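Local coordinates for Alpha/beta hydrolase (Enterobacter asburiae, PDB 6KMO), which probably hydrolyses ester bonds, as a lipase or esterase of the alpha/beta hydrolase fold, at residues A[58-66]-A[309-317]; A[120-131]-A[325-336]. The protein carries 2 engineered substitutions. One frame throughout, in Å; residues are numbered along the deposited sequence. Where two conformers were deposited one is given.

How the interactions relate
Helix 115-129 connects the two contacts, whose centres lie about 19 Å apart. In interaction 1 the end of helix 52-63 is fastened to the loop 309-317; in interaction 2 the later part of helix 115-129 packs against helix 319-335, which that loop leads into. R120 bridges them: its NH1 lies 2.8 Å from N313 OD1 and its NH2 2.9 Å from G310 O, both probable hydrogen bonds, while L121 CD1 packs 3.4 Å from G310 O. The side chains of L311 in interaction 1 and L125 in interaction 2 both come near, without touching, a GxSxG pattern consistent with the nucleophile elbow.

Interaction 1. Residues A[58-66]-A[309-317]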
ATOM      1  N   VAL A  58       1.246  16.999 -25.055  1.00  9.75           N
ATOM      2  CA  VAL A  58       1.448  17.394 -23.663  1.00  9.92           C
ATOM      3  C   VAL A  58       2.015  16.231 -22.863  1.00 10.01           C
ATOM      4  O   VAL A  58       3.004  16.369 -22.140  1.00 11.21           O
ATOM      5  CB  VAL A  58       0.141  17.918 -23.045  1.00 12.73           C
ATOM      6  CG1 VAL A  58       0.325  18.194 -21.561  1.00 12.74           C
ATOM      7  CG2 VAL A  58      -0.319  19.179 -23.770  1.00 17.10           C
ATOM      8  N   LEU A  59       1.390  15.059 -22.971  1.00  9.47           N
ATOM      9  CA  LEU A  59       1.884  13.918 -22.205  1.00  9.61           C
ATOM     10  C   LEU A  59       3.217  13.431 -22.754  1.00  8.48           C
ATOM     11  O   LEU A  59       4.115  13.076 -21.981  1.00  8.68           O
ATOM     12  CB  LEU A  59       0.844  12.797 -22.188  1.00  8.80           C
ATOM     13  CG  LEU A  59       1.238  11.576 -21.375  1.00  9.33           C
ATOM     14  CD1 LEU A  59       1.419  11.898 -19.900  1.00 10.04           C
ATOM     15  CD2 LEU A  59       0.205  10.468 -21.570  1.00 12.15           C
ATOM     16  N   ILE A  60       3.372  13.421 -24.076  1.00  7.98           N
ATOM     17  CA  ILE A  60       4.652  13.026 -24.656  1.00  8.55           C
ATOM     18  C   ILE A  60       5.781  13.871 -24.073  1.00  9.67           C
ATOM     19  O   ILE A  60       6.805  13.345 -23.631  1.00  9.81           O
ATOM     20  CB  ILE A  60       4.594  13.101 -26.188  1.00  9.10           C
ATOM     21  CG1 ILE A  60       3.633  12.031 -26.734  1.00  8.65           C
ATOM     22  CG2 ILE A  60       6.001  12.959 -26.788  1.00  9.38           C
ATOM     23  CD1 ILE A  60       3.282  12.201 -28.211  1.00 12.62           C
ATOM     24  N   GLY A  61       5.606  15.189 -24.051  1.00  9.29           N
ATOM     25  CA  GLY A  61       6.667  16.062 -23.559  1.00 11.05           C
ATOM     26  C   GLY A  61       6.906  15.951 -22.064  1.00 11.32           C
ATOM     27  O   GLY A  61       8.044  16.042 -21.601  1.00 12.57           O
ATOM     28  N   ALA A  62       5.839  15.766 -21.286  1.00 10.23           N
ATOM     29  CA  ALA A  62       6.006  15.594 -19.855  1.00 10.64           C
ATOM     30  C   ALA A  62       6.869  14.383 -19.550  1.00  9.11           C
ATOM     31  O   ALA A  62       7.619  14.387 -18.563  1.00 11.19           O
ATOM     32  CB  ALA A  62       4.642  15.425 -19.192  1.00 12.76           C
ATOM     33  N   GLN A  63       6.788  13.348 -20.380  1.00  7.63           N
ATOM     34  CA  GLN A  63       7.442  12.078 -20.116  1.00  8.22           C
ATOM     35  C   GLN A  63       8.796  11.955 -20.799  1.00 11.65           C
ATOM     36  O   GLN A  63       9.614  11.119 -20.395  1.00 12.19           O
ATOM     37  CB  GLN A  63       6.536  10.928 -20.592  1.00  8.88           C
ATOM     38  CG  GLN A  63       5.206  10.847 -19.863  1.00  7.21           C
ATOM     39  CD  GLN A  63       5.384  10.617 -18.398  1.00  6.94           C
ATOM     40  OE1 GLN A  63       5.648  11.534 -17.625  1.00  7.72           O
ATOM     41  NE2 GLN A  63       5.283   9.363 -18.001  1.00  7.26           N
ATOM     42  N   GLN A  64       9.061  12.785 -21.800  1.00 10.00           N
ATOM     43  CA  GLN A  64      10.264  12.646 -22.601  1.00  9.65           C
ATOM     44  C   GLN A  64      11.514  12.925 -21.778  1.00 10.53           C
ATOM     45  O   GLN A  64      11.525  13.750 -20.868  1.00 10.95           O
ATOM     46  CB  GLN A  64      10.180  13.628 -23.774  1.00 11.02           C
ATOM     47  CG  GLN A  64      11.313  13.510 -24.796  1.00  9.83           C
ATOM     48  CD  GLN A  64      12.560  14.280 -24.409  1.00  9.69           C
ATOM     49  OE1 GLN A  64      12.528  15.235 -23.619  1.00 11.10           O
ATOM     50  NE2 GLN A  64      13.690  13.837 -24.961  1.00 13.72           N
ATOM     51  N   GLY A  65      12.570  12.196 -22.110  1.00 11.23           N
ATOM     52  CA  GLY A  65      13.884  12.511 -21.570  1.00 13.75           C
ATOM     53  C   GLY A  65      14.153  11.969 -20.195  1.00 14.52           C
ATOM     54  O   GLY A  65      15.103  12.401 -19.539  1.00 18.43           O
ATOM     55  N   ALA A  66      13.343  11.032 -19.727  1.00 11.63           N
ATOM     56  CA  ALA A  66      13.486  10.490 -18.390  1.00 11.74           C
ATOM     57  C   ALA A  66      14.540   9.391 -18.378  1.00 11.56           C
ATOM     58  O   ALA A  66      14.718   8.660 -19.352  1.00 14.21           O
ATOM     59  CB  ALA A  66      12.148   9.908 -17.932  1.00 14.48           C
ATOM     60  N   TYR A 309       0.321   9.292 -10.221  1.00  4.99           N
ATOM     61  CA  TYR A 309       1.558   9.494  -9.477  1.00  5.48           C
ATOM     62  C   TYR A 309       2.643   8.549  -9.963  1.00  5.33           C
ATOM     63  O   TYR A 309       3.804   8.946 -10.113  1.00  6.67           O
ATOM     64  CB  TYR A 309       1.343   9.360  -7.962  1.00  5.64           C
ATOM     65  CG  TYR A 309       0.766   8.044  -7.456  1.00  6.71           C
ATOM     66  CD1 TYR A 309      -0.597   7.892  -7.317  1.00  5.58           C
ATOM     67  CD2 TYR A 309       1.580   6.990  -7.084  1.00  6.19           C
ATOM     68  CE1 TYR A 309      -1.148   6.705  -6.847  1.00  5.75           C
ATOM     69  CE2 TYR A 309       1.040   5.781  -6.611  1.00  6.89           C
ATOM     70  CZ  TYR A 309      -0.334   5.662  -6.490  1.00  5.99           C
ATOM     71  OH  TYR A 309      -0.937   4.494  -6.057  1.00  7.18           O
ATOM     72  N   GLY A 310       2.290   7.292 -10.248  1.00  5.61           N
ATOM     73  CA  GLY A 310       3.294   6.332 -10.679  1.00  6.83           C
ATOM     74  C   GLY A 310       3.654   6.392 -12.147  1.00  6.51           C
ATOM     75  O   GLY A 310       4.602   5.721 -12.566  1.00  7.12           O
ATOM     76  N   LEU A 311       2.897   7.137 -12.946  1.00  5.82           N
ATOM     77  CA  LEU A 311       3.216   7.317 -14.356  1.00  5.34           C
ATOM     78  C   LEU A 311       4.140   8.502 -14.592  1.00  6.23           C
ATOM     79  O   LEU A 311       5.125   8.381 -15.318  1.00  7.06           O
ATOM     80  CB  LEU A 311       1.929   7.555 -15.163  1.00  6.65           C
ATOM     81  CG  LEU A 311       2.128   7.985 -16.618  1.00  7.45           C
ATOM     82  CD1 LEU A 311       2.761   6.852 -17.410  1.00  7.48           C
ATOM     83  CD2 LEU A 311       0.824   8.422 -17.263  1.00  7.13           C
ATOM     84  N   LEU A 312       3.811   9.651 -14.019  1.00  6.59           N
ATOM     85  CA  LEU A 312       4.437  10.909 -14.421  1.00  7.59           C
ATOM     86  C   LEU A 312       5.920  10.896 -14.104  1.00  6.62           C
ATOM     87  O   LEU A 312       6.329  10.797 -12.945  1.00  7.81           O
ATOM     88  CB  LEU A 312       3.732  12.075 -13.723  1.00  7.87           C
ATOM     89  CG  LEU A 312       2.283  12.267 -14.162  1.00 10.60           C
ATOM     90  CD1 LEU A 312       1.508  13.205 -13.227  1.00 13.64           C
ATOM     91  CD2 LEU A 312       2.170  12.753 -15.610  1.00 19.52           C
ATOM     92  N   ASN A 313       6.750  11.005 -15.139  1.00  7.93           N
ATOM     93  CA  ASN A 313       8.178  10.880 -14.908  1.00  7.57           C
ATOM     94  C   ASN A 313       8.751  11.969 -14.014  1.00  7.91           C
ATOM     95  O   ASN A 313       9.690  11.653 -13.270  1.00  8.63           O
ATOM     96  CB  ASN A 313       8.906  10.742 -16.247  1.00  7.77           C
ATOM     97  CG  ASN A 313       8.632   9.415 -16.905  1.00  8.00           C
ATOM     98  OD1 ASN A 313       8.222   8.458 -16.249  1.00  8.59           O
ATOM     99  ND2 ASN A 313       8.822   9.344 -18.202  1.00  8.80           N
ATOM    100  N   PRO A 314       8.241  13.203 -13.995  1.00  7.74           N
ATOM    101  CA  PRO A 314       8.756  14.174 -13.010  1.00  8.48           C
ATOM    102  C   PRO A 314       8.540  13.752 -11.567  1.00  9.27           C
ATOM    103  O   PRO A 314       9.186  14.321 -10.672  1.00 11.36           O
ATOM    104  CB  PRO A 314       8.009  15.463 -13.358  1.00 11.20           C
ATOM    105  CG  PRO A 314       7.743  15.313 -14.843  1.00 12.00           C
ATOM    106  CD  PRO A 314       7.394  13.846 -15.012  1.00  9.22           C
ATOM    107  N   LEU A 315       7.668  12.772 -11.306  1.00  8.46           N
ATOM    108  CA  LEU A 315       7.438  12.271  -9.954  1.00  8.45           C
ATOM    109  C   LEU A 315       8.132  10.940  -9.678  1.00  7.91           C
ATOM    110  O   LEU A 315       7.906  10.339  -8.622  1.00  7.67           O
ATOM    111  CB  LEU A 315       5.937  12.139  -9.688  1.00  8.01           C
ATOM    112  CG  LEU A 315       5.171  13.462  -9.648  1.00  8.79           C
ATOM    113  CD1 LEU A 315       3.696  13.178  -9.491  1.00 11.13           C
ATOM    114  CD2 LEU A 315       5.670  14.347  -8.519  1.00 12.59           C
ATOM    115  N   SER A 316       9.007  10.478 -10.568  1.00  7.27           N
ATOM    116  CA  SER A 316       9.572   9.145 -10.444  1.00  8.18           C
ATOM    117  C   SER A 316      10.553   9.008  -9.301  1.00  9.53           C
ATOM    118  O   SER A 316      10.905   7.877  -8.953  1.00 11.81           O
ATOM    119  CB  SER A 316      10.249   8.729 -11.760  1.00 10.79           C
ATOM    120  OG  SER A 316      11.424   9.475 -11.979  1.00 12.51           O
ATOM    121  N   GLN A 317      10.987  10.104  -8.692  1.00  8.79           N
ATOM    122  CA  GLN A 317      11.820  10.043  -7.497  1.00  9.91           C
ATOM    123  C   GLN A 317      11.046  10.405  -6.238  1.00 11.16           C
ATOM    124  O   GLN A 317      11.629  10.487  -5.149  1.00 10.93           O
ATOM    125  CB  GLN A 317      13.064  10.916  -7.660  1.00 12.87           C
ATOM    126  CG  GLN A 317      14.103  10.285  -8.599  1.00 15.61           C
ATOM    127  CD  GLN A 317      14.630   8.957  -8.076  1.00 18.79           C
ATOM    128  OE1 GLN A 317      15.000   8.835  -6.901  1.00 20.41           O
ATOM    129  NE2 GLN A 317      14.632   7.948  -8.930  1.00 20.26           N
TER
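Q63 and N313 interlock through their amides, a polar clasp joining the C-terminal end of helix 52-63 to the loop that leads into helix 319-335. The two side chains cross at about a right angle, yet their amide planes lie stacked, only 20° apart. Each amide reads the other segment's backbone. OE1 of Q63 accepts from N313 N at 2.8 Å along an almost straight N-H, and NE2 of Q63 donates to L311 O at 2.9 Å, approaching from above that carbonyl's plane. A bend at chi2 (-61°) folds the glutamine across the loop to make both bonds. In return, N313 ND2 reaches Q63 O at 2.9 Å, in the carbonyl plane and on a lone pair, thereby engaging a main-chain carbonyl at the helix end. Three bonds thus fix both amide rotations, with T117 O as a second acceptor for Q63 NE2 and R120 NH1 holding N313 OD1.

Apolar groups border the clasp. The A66 methyl, carried in by a type II beta turn from Q63 to A66, sits 3.4 Å from N313 ND2; P314 CD packs 3.6 Å from A62 O, and L59 CD1 loosely meets the ends of L311 and L312. Helix 115-129 borders the contact through T117, H118 and R120, while F35 of helix 30-41 touches L312, P314 and L315.

Interaction 2. Residues A[120-131]-A[325-336]; sequences RLIRDLVRASGA and LEQAGAALHEHL
L325 is the knob of this helix pair: its side chain enters a hole formed by R120, L121, D124 and L125. Its two methyls divide the hollow. CD2 presses on L121 CD1 at 3.6 Å, whereas CD1 sits at the edge of the R120 guanidinium, 3.3 Å from NH2, and beside D124 OD2. That polar wall is held by a salt bridge: NE and NH2 of R120 grip the one oxygen D124 OD2 side-on, both from the same face of the carboxylate. NH1 and NH2 have further partners in N313 and G310.

A smaller fit follows one turn on. G329 has no side chain, and the methyl of A128 takes up the space there, its CB also lying 3.6 Å from E326 OE1. A water donates to both A128 O and E326 OE2. With no side chain at G329, the axes can approach to 7.5 Å. They cross at -50°, and the CA atoms of S129 and G329 come to 4.1 Å; S129 CA makes a CH...O contact with G329 O. In this alpha/beta hydrolase fold the two helices cross on one face of the central sheet, where L125 and S129 from one and L332 from the other rest on F102 of strand 99-105. Q327 and A330 meet the second subunit.

L125 CD2 touches the A328 methyl at 4.0 Å. At the end of helix 115-129, S129 OG occupies the position between backbone N and carbonyl carbon (chi1 68°), donating to L125 O and accepting from A131 N in an ST turn. The S129 carbonyl oxygen meets the edge of the H333 ring: ND1 donates to it at 3.0 Å, in the ring plane but above the carbonyl plane. Beyond the turn A131 CB nestles against L336 CD1, 3.7 Å away.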
ATOM      1  N   ARG A 120       8.863   4.066 -18.500  1.00  6.79           N
ATOM      2  CA  ARG A 120       9.528   4.046 -17.203  1.00  5.90           C
ATOM      3  C   ARG A 120       8.691   3.278 -16.180  1.00  6.44           C
ATOM      4  O   ARG A 120       9.213   2.436 -15.431  1.00  6.63           O
ATOM      5  CB  ARG A 120       9.816   5.469 -16.742  1.00  6.67           C
ATOM      6  CG  ARG A 120      10.832   5.534 -15.606  1.00  5.87           C
ATOM      7  CD  ARG A 120      10.333   6.386 -14.462  1.00  8.13           C
ATOM      8  NE  ARG A 120       9.387   5.660 -13.612  1.00  7.18           N
ATOM      9  CZ  ARG A 120       8.145   6.039 -13.330  1.00  7.66           C
ATOM     10  NH1 ARG A 120       7.579   7.109 -13.866  1.00  7.82           N
ATOM     11  NH2 ARG A 120       7.458   5.302 -12.478  1.00  7.80           N
ATOM     12  N   LEU A 121       7.388   3.562 -16.146  1.00  6.55           N
ATOM     13  CA  LEU A 121       6.471   2.847 -15.267  1.00  6.38           C
ATOM     14  C   LEU A 121       6.492   1.354 -15.550  1.00  6.00           C
ATOM     15  O   LEU A 121       6.552   0.540 -14.626  1.00  6.36           O
ATOM     16  CB  LEU A 121       5.058   3.408 -15.450  1.00  6.48           C
ATOM     17  CG  LEU A 121       3.897   2.624 -14.837  1.00  6.42           C
ATOM     18  CD1 LEU A 121       4.059   2.438 -13.324  1.00  7.17           C
ATOM     19  CD2 LEU A 121       2.568   3.324 -15.145  1.00  7.10           C
ATOM     20  N   ILE A 122       6.414   0.972 -16.827  1.00  5.97           N
ATOM     21  CA  ILE A 122       6.411  -0.447 -17.168  1.00  6.00           C
ATOM     22  C   ILE A 122       7.699  -1.103 -16.699  1.00  5.76           C
ATOM     23  O   ILE A 122       7.680  -2.186 -16.109  1.00  6.88           O
ATOM     24  CB  ILE A 122       6.184  -0.643 -18.674  1.00  6.55           C
ATOM     25  CG1 ILE A 122       4.795  -0.156 -19.068  1.00  7.00           C
ATOM     26  CG2 ILE A 122       6.359  -2.105 -19.035  1.00  6.59           C
ATOM     27  CD1 ILE A 122       4.637   0.072 -20.546  1.00  6.79           C
ATOM     28  N   ARG A 123       8.834  -0.469 -16.975  1.00  7.07           N
ATOM     29  CA  ARG A 123      10.105  -1.036 -16.538  1.00  6.74           C
ATOM     30  C   ARG A 123      10.158  -1.174 -15.022  1.00  6.84           C
ATOM     31  O   ARG A 123      10.673  -2.175 -14.502  1.00  7.20           O
ATOM     32  CB  ARG A 123      11.274  -0.180 -17.041  1.00  7.49           C
ATOM     33  CG  ARG A 123      11.539  -0.286 -18.540  1.00  8.45           C
ATOM     34  CD  ARG A 123      12.669   0.643 -18.920  1.00 10.27           C
ATOM     35  NE  ARG A 123      13.040   0.571 -20.326  1.00  9.09           N
ATOM     36  CZ  ARG A 123      14.292   0.479 -20.779  1.00 10.71           C
ATOM     37  NH1 ARG A 123      15.318   0.382 -19.948  1.00 11.98           N
ATOM     38  NH2 ARG A 123      14.496   0.458 -22.088  1.00 12.10           N
ATOM     39  N   ASP A 124       9.643  -0.186 -14.287  1.00  6.49           N
ATOM     40  CA  ASP A 124       9.640  -0.286 -12.830  1.00  7.27           C
ATOM     41  C   ASP A 124       8.843  -1.505 -12.370  1.00  5.96           C
ATOM     42  O   ASP A 124       9.247  -2.208 -11.435  1.00  8.13           O
ATOM     43  CB  ASP A 124       9.032   0.975 -12.205  1.00  7.52           C
ATOM     44  CG  ASP A 124       9.946   2.168 -12.218  1.00  9.23           C
ATOM     45  OD1 ASP A 124      11.169   2.037 -12.468  1.00  8.60           O
ATOM     46  OD2 ASP A 124       9.427   3.283 -11.968  1.00  8.58           O
ATOM     47  N   LEU A 125       7.695  -1.761 -12.995  1.00  6.39           N
ATOM     48  CA  LEU A 125       6.864  -2.890 -12.588  1.00  6.26           C
ATOM     49  C   LEU A 125       7.504  -4.222 -12.959  1.00  7.12           C
ATOM     50  O   LEU A 125       7.401  -5.196 -12.210  1.00  7.05           O
ATOM     51  CB  LEU A 125       5.481  -2.765 -13.233  1.00  6.70           C
ATOM     52  CG  LEU A 125       4.591  -1.616 -12.717  1.00  7.82           C
ATOM     53  CD1 LEU A 125       3.470  -1.355 -13.707  1.00  8.77           C
ATOM     54  CD2 LEU A 125       4.060  -1.909 -11.323  1.00  8.64           C
ATOM     55  N   VAL A 126       8.148  -4.282 -14.123  1.00  6.13           N
ATOM     56  CA  VAL A 126       8.885  -5.475 -14.526  1.00  6.29           C
ATOM     57  C   VAL A 126      10.007  -5.761 -13.540  1.00  6.67           C
ATOM     58  O   VAL A 126      10.181  -6.893 -13.087  1.00  8.06           O
ATOM     59  CB  VAL A 126       9.410  -5.274 -15.956  1.00  6.39           C
ATOM     60  CG1 VAL A 126      10.469  -6.337 -16.300  1.00  8.67           C
ATOM     61  CG2 VAL A 126       8.261  -5.312 -16.941  1.00  7.18           C
ATOM     62  N   ARG A 127      10.773  -4.738 -13.180  1.00  6.58           N
ATOM     63  CA  ARG A 127      11.894  -4.951 -12.264  1.00  7.26           C
ATOM     64  C   ARG A 127      11.416  -5.390 -10.887  1.00  9.31           C
ATOM     65  O   ARG A 127      12.017  -6.279 -10.270  1.00 10.06           O
ATOM     66  CB  ARG A 127      12.709  -3.665 -12.191  1.00  7.87           C
ATOM     67  CG  ARG A 127      13.499  -3.399 -13.463  1.00  9.52           C
ATOM     68  CD  ARG A 127      13.975  -1.958 -13.548  1.00 11.91           C
ATOM     69  NE  ARG A 127      14.785  -1.629 -12.389  1.00 13.96           N
ATOM     70  CZ  ARG A 127      16.072  -1.928 -12.276  1.00 17.99           C
ATOM     71  NH1 ARG A 127      16.712  -2.526 -13.271  1.00 15.34           N
ATOM     72  NH2 ARG A 127      16.718  -1.612 -11.165  1.00 22.31           N
ATOM     73  N   ALA A 128      10.334  -4.790 -10.392  1.00  8.31           N
ATOM     74  CA  ALA A 128       9.851  -5.108  -9.060  1.00  8.48           C
ATOM     75  C   ALA A 128       9.149  -6.457  -9.001  1.00  9.14           C
ATOM     76  O   ALA A 128       9.100  -7.073  -7.933  1.00 11.68           O
ATOM     77  CB  ALA A 128       8.927  -4.001  -8.566  1.00  8.75           C
ATOM     78  N   SER A 129       8.582  -6.926 -10.108  1.00  7.16           N
ATOM     79  CA  SER A 129       7.853  -8.185 -10.117  1.00  8.10           C
ATOM     80  C   SER A 129       8.669  -9.364 -10.629  1.00  7.78           C
ATOM     81  O   SER A 129       8.317 -10.515 -10.323  1.00  8.99           O
ATOM     82  CB  SER A 129       6.599  -8.070 -10.995  1.00  7.50           C
ATOM     83  OG  SER A 129       6.956  -7.937 -12.368  1.00  6.69           O
ATOM     84  N   GLY A 130       9.722  -9.115 -11.399  1.00  7.26           N
ATOM     85  CA  GLY A 130      10.444 -10.174 -12.085  1.00  7.88           C
ATOM     86  C   GLY A 130       9.740 -10.770 -13.277  1.00  9.87           C
ATOM     87  O   GLY A 130      10.247 -11.747 -13.854  1.00  9.90           O
ATOM     88  N   ALA A 131       8.585 -10.255 -13.662  1.00  7.30           N
ATOM     89  CA  ALA A 131       7.751 -10.809 -14.712  1.00  7.72           C
ATOM     90  C   ALA A 131       7.895  -9.982 -15.982  1.00  8.11           C
ATOM     91  O   ALA A 131       8.259  -8.806 -15.946  1.00  9.92           O
ATOM     92  CB  ALA A 131       6.287 -10.833 -14.276  1.00  7.77           C
ATOM     93  N   LEU A 325       5.247   1.431  -6.375  1.00  5.49           N
ATOM     94  CA  LEU A 325       5.490   0.563  -7.520  1.00  6.03           C
ATOM     95  C   LEU A 325       6.233  -0.698  -7.103  1.00  6.65           C
ATOM     96  O   LEU A 325       5.949  -1.787  -7.616  1.00  6.72           O
ATOM     97  CB  LEU A 325       6.213   1.328  -8.626  1.00  6.21           C
ATOM     98  CG  LEU A 325       5.380   2.486  -9.192  1.00  7.04           C
ATOM     99  CD1 LEU A 325       6.180   3.239 -10.258  1.00  8.00           C
ATOM    100  CD2 LEU A 325       4.046   2.022  -9.773  1.00  8.13           C
ATOM    101  N   GLU A 326       7.169  -0.584  -6.157  1.00  5.79           N
ATOM    102  CA  GLU A 326       7.783  -1.781  -5.582  1.00  6.10           C
ATOM    103  C   GLU A 326       6.723  -2.696  -4.975  1.00  7.06           C
ATOM    104  O   GLU A 326       6.769  -3.916  -5.149  1.00  6.45           O
ATOM    105  CB  GLU A 326       8.836  -1.408  -4.528  1.00  6.98           C
ATOM    106  CG  GLU A 326       9.570  -2.606  -3.938  1.00  9.79           C
ATOM    107  CD  GLU A 326      10.491  -3.290  -4.937  1.00 12.12           C
ATOM    108  OE1 GLU A 326      10.954  -2.630  -5.888  1.00 14.71           O
ATOM    109  OE2 GLU A 326      10.779  -4.493  -4.753  1.00 19.63           O
ATOM    110  N   GLN A 327       5.753  -2.111  -4.273  1.00  5.57           N
ATOM    111  CA  GLN A 327       4.722  -2.883  -3.591  1.00  5.10           C
ATOM    112  C   GLN A 327       3.750  -3.522  -4.572  1.00  6.60           C
ATOM    113  O   GLN A 327       3.287  -4.654  -4.348  1.00  5.95           O
ATOM    114  CB  GLN A 327       4.008  -1.967  -2.590  1.00  5.49           C
ATOM    115  CG  GLN A 327       4.883  -1.567  -1.410  1.00  5.72           C
ATOM    116  CD  GLN A 327       4.172  -0.722  -0.387  1.00  5.82           C
ATOM    117  OE1 GLN A 327       3.300   0.080  -0.713  1.00  6.46           O
ATOM    118  NE2 GLN A 327       4.558  -0.879   0.872  1.00  6.50           N
ATOM    119  N   ALA A 328       3.412  -2.822  -5.656  1.00  6.40           N
ATOM    120  CA  ALA A 328       2.614  -3.452  -6.703  1.00  5.65           C
ATOM    121  C   ALA A 328       3.359  -4.629  -7.308  1.00  6.69           C
ATOM    122  O   ALA A 328       2.775  -5.698  -7.530  1.00  6.70           O
ATOM    123  CB  ALA A 328       2.252  -2.431  -7.781  1.00  7.62           C
ATOM    124  N   GLY A 329       4.651  -4.450  -7.584  1.00  5.98           N
ATOM    125  CA  GLY A 329       5.438  -5.531  -8.162  1.00  6.86           C
ATOM    126  C   GLY A 329       5.561  -6.727  -7.238  1.00  8.09           C
ATOM    127  O   GLY A 329       5.503  -7.873  -7.691  1.00  7.34           O
ATOM    128  N   ALA A 330       5.704  -6.485  -5.934  1.00  6.77           N
ATOM    129  CA  ALA A 330       5.819  -7.587  -4.986  1.00  6.97           C
ATOM    130  C   ALA A 330       4.529  -8.395  -4.937  1.00  7.50           C
ATOM    131  O   ALA A 330       4.563  -9.630  -4.867  1.00  7.81           O
ATOM    132  CB  ALA A 330       6.180  -7.049  -3.599  1.00  8.15           C
ATOM    133  N   ALA A 331       3.384  -7.720  -4.956  1.00  7.07           N
ATOM    134  CA  ALA A 331       2.113  -8.433  -4.968  1.00  7.79           C
ATOM    135  C   ALA A 331       1.974  -9.253  -6.238  1.00  6.82           C
ATOM    136  O   ALA A 331       1.542 -10.417  -6.200  1.00  8.53           O
ATOM    137  CB  ALA A 331       0.966  -7.429  -4.824  1.00  8.48           C
ATOM    138  N   LEU A 332       2.351  -8.683  -7.375  0.56  7.39           N
ATOM    139  CA  LEU A 332       2.253  -9.416  -8.627  0.56  7.30           C
ATOM    140  C   LEU A 332       3.177 -10.625  -8.631  0.56  9.40           C
ATOM    141  O   LEU A 332       2.790 -11.710  -9.087  0.56  9.01           O
ATOM    142  CB  LEU A 332       2.588  -8.468  -9.767  0.56 11.09           C
ATOM    143  CG  LEU A 332       2.332  -8.981 -11.173  0.56  8.34           C
ATOM    144  CD1 LEU A 332       0.906  -9.446 -11.376  0.56  8.29           C
ATOM    145  CD2 LEU A 332       2.674  -7.862 -12.153  0.56  9.20           C
ATOM    146  N   HIS A 333       4.403 -10.461  -8.133  1.00  7.51           N
ATOM    147  CA  HIS A 333       5.327 -11.583  -8.047  1.00  8.02           C
ATOM    148  C   HIS A 333       4.727 -12.734  -7.256  1.00  9.53           C
ATOM    149  O   HIS A 333       4.808 -13.903  -7.675  1.00  9.44           O
ATOM    150  CB  HIS A 333       6.633 -11.143  -7.389  1.00  8.44           C
ATOM    151  CG  HIS A 333       7.607 -12.261  -7.210  1.00  9.32           C
ATOM    152  ND1 HIS A 333       8.538 -12.588  -8.168  1.00 14.89           N
ATOM    153  CD2 HIS A 333       7.794 -13.133  -6.190  1.00 16.64           C
ATOM    154  CE1 HIS A 333       9.255 -13.619  -7.754  1.00 16.59           C
ATOM    155  NE2 HIS A 333       8.822 -13.973  -6.560  1.00 16.33           N
ATOM    156  N   GLU A 334       4.107 -12.432  -6.116  1.00  7.85           N
ATOM    157  CA  GLU A 334       3.565 -13.491  -5.283  1.00  8.70           C
ATOM    158  C   GLU A 334       2.481 -14.266  -6.012  1.00 10.27           C
ATOM    159  O   GLU A 334       2.324 -15.469  -5.785  1.00 13.34           O
ATOM    160  CB  GLU A 334       3.040 -12.892  -3.984  1.00  9.63           C
ATOM    161  CG  GLU A 334       2.203 -13.812  -3.133  1.00 16.49           C
ATOM    162  CD  GLU A 334       2.998 -14.943  -2.494  1.00 21.04           C
ATOM    163  OE1 GLU A 334       4.254 -14.913  -2.490  1.00 20.04           O
ATOM    164  OE2 GLU A 334       2.331 -15.861  -1.967  1.00 27.26           O
ATOM    165  N   HIS A 335       1.730 -13.621  -6.890  1.00  7.59           N
ATOM    166  CA  HIS A 335       0.601 -14.256  -7.552  1.00  8.98           C
ATOM    167  C   HIS A 335       0.943 -14.868  -8.899  1.00  7.21           C
ATOM    168  O   HIS A 335       0.091 -15.538  -9.479  1.00 10.17           O
ATOM    169  CB  HIS A 335      -0.571 -13.276  -7.647  1.00  8.27           C
ATOM    170  CG  HIS A 335      -1.180 -13.011  -6.320  1.00  8.46           C
ATOM    171  ND1 HIS A 335      -2.314 -13.668  -5.883  1.00 11.25           N
ATOM    172  CD2 HIS A 335      -0.767 -12.237  -5.289  1.00 10.18           C
ATOM    173  CE1 HIS A 335      -2.582 -13.290  -4.645  1.00 11.77           C
ATOM    174  NE2 HIS A 335      -1.657 -12.431  -4.259  1.00 12.00           N
ATOM    175  N   LEU A 336       2.167 -14.684  -9.382  1.00  8.74           N
ATOM    176  CA  LEU A 336       2.604 -15.259 -10.647  1.00  8.62           C
ATOM    177  C   LEU A 336       3.529 -16.451 -10.480  1.00 12.23           C
ATOM    178  O   LEU A 336       4.009 -16.986 -11.488  1.00 11.61           O
ATOM    179  CB  LEU A 336       3.256 -14.176 -11.500  1.00  8.14           C
ATOM    180  CG  LEU A 336       2.320 -13.089 -12.045  1.00  6.75           C
ATOM    181  CD1 LEU A 336       3.158 -12.049 -12.787  1.00  8.92           C
ATOM    182  CD2 LEU A 336       1.235 -13.649 -12.926  1.00  9.14           C
TER
HETATM  183  O   HOH W   1       9.157  -6.658  -5.118  1.00 15.61           O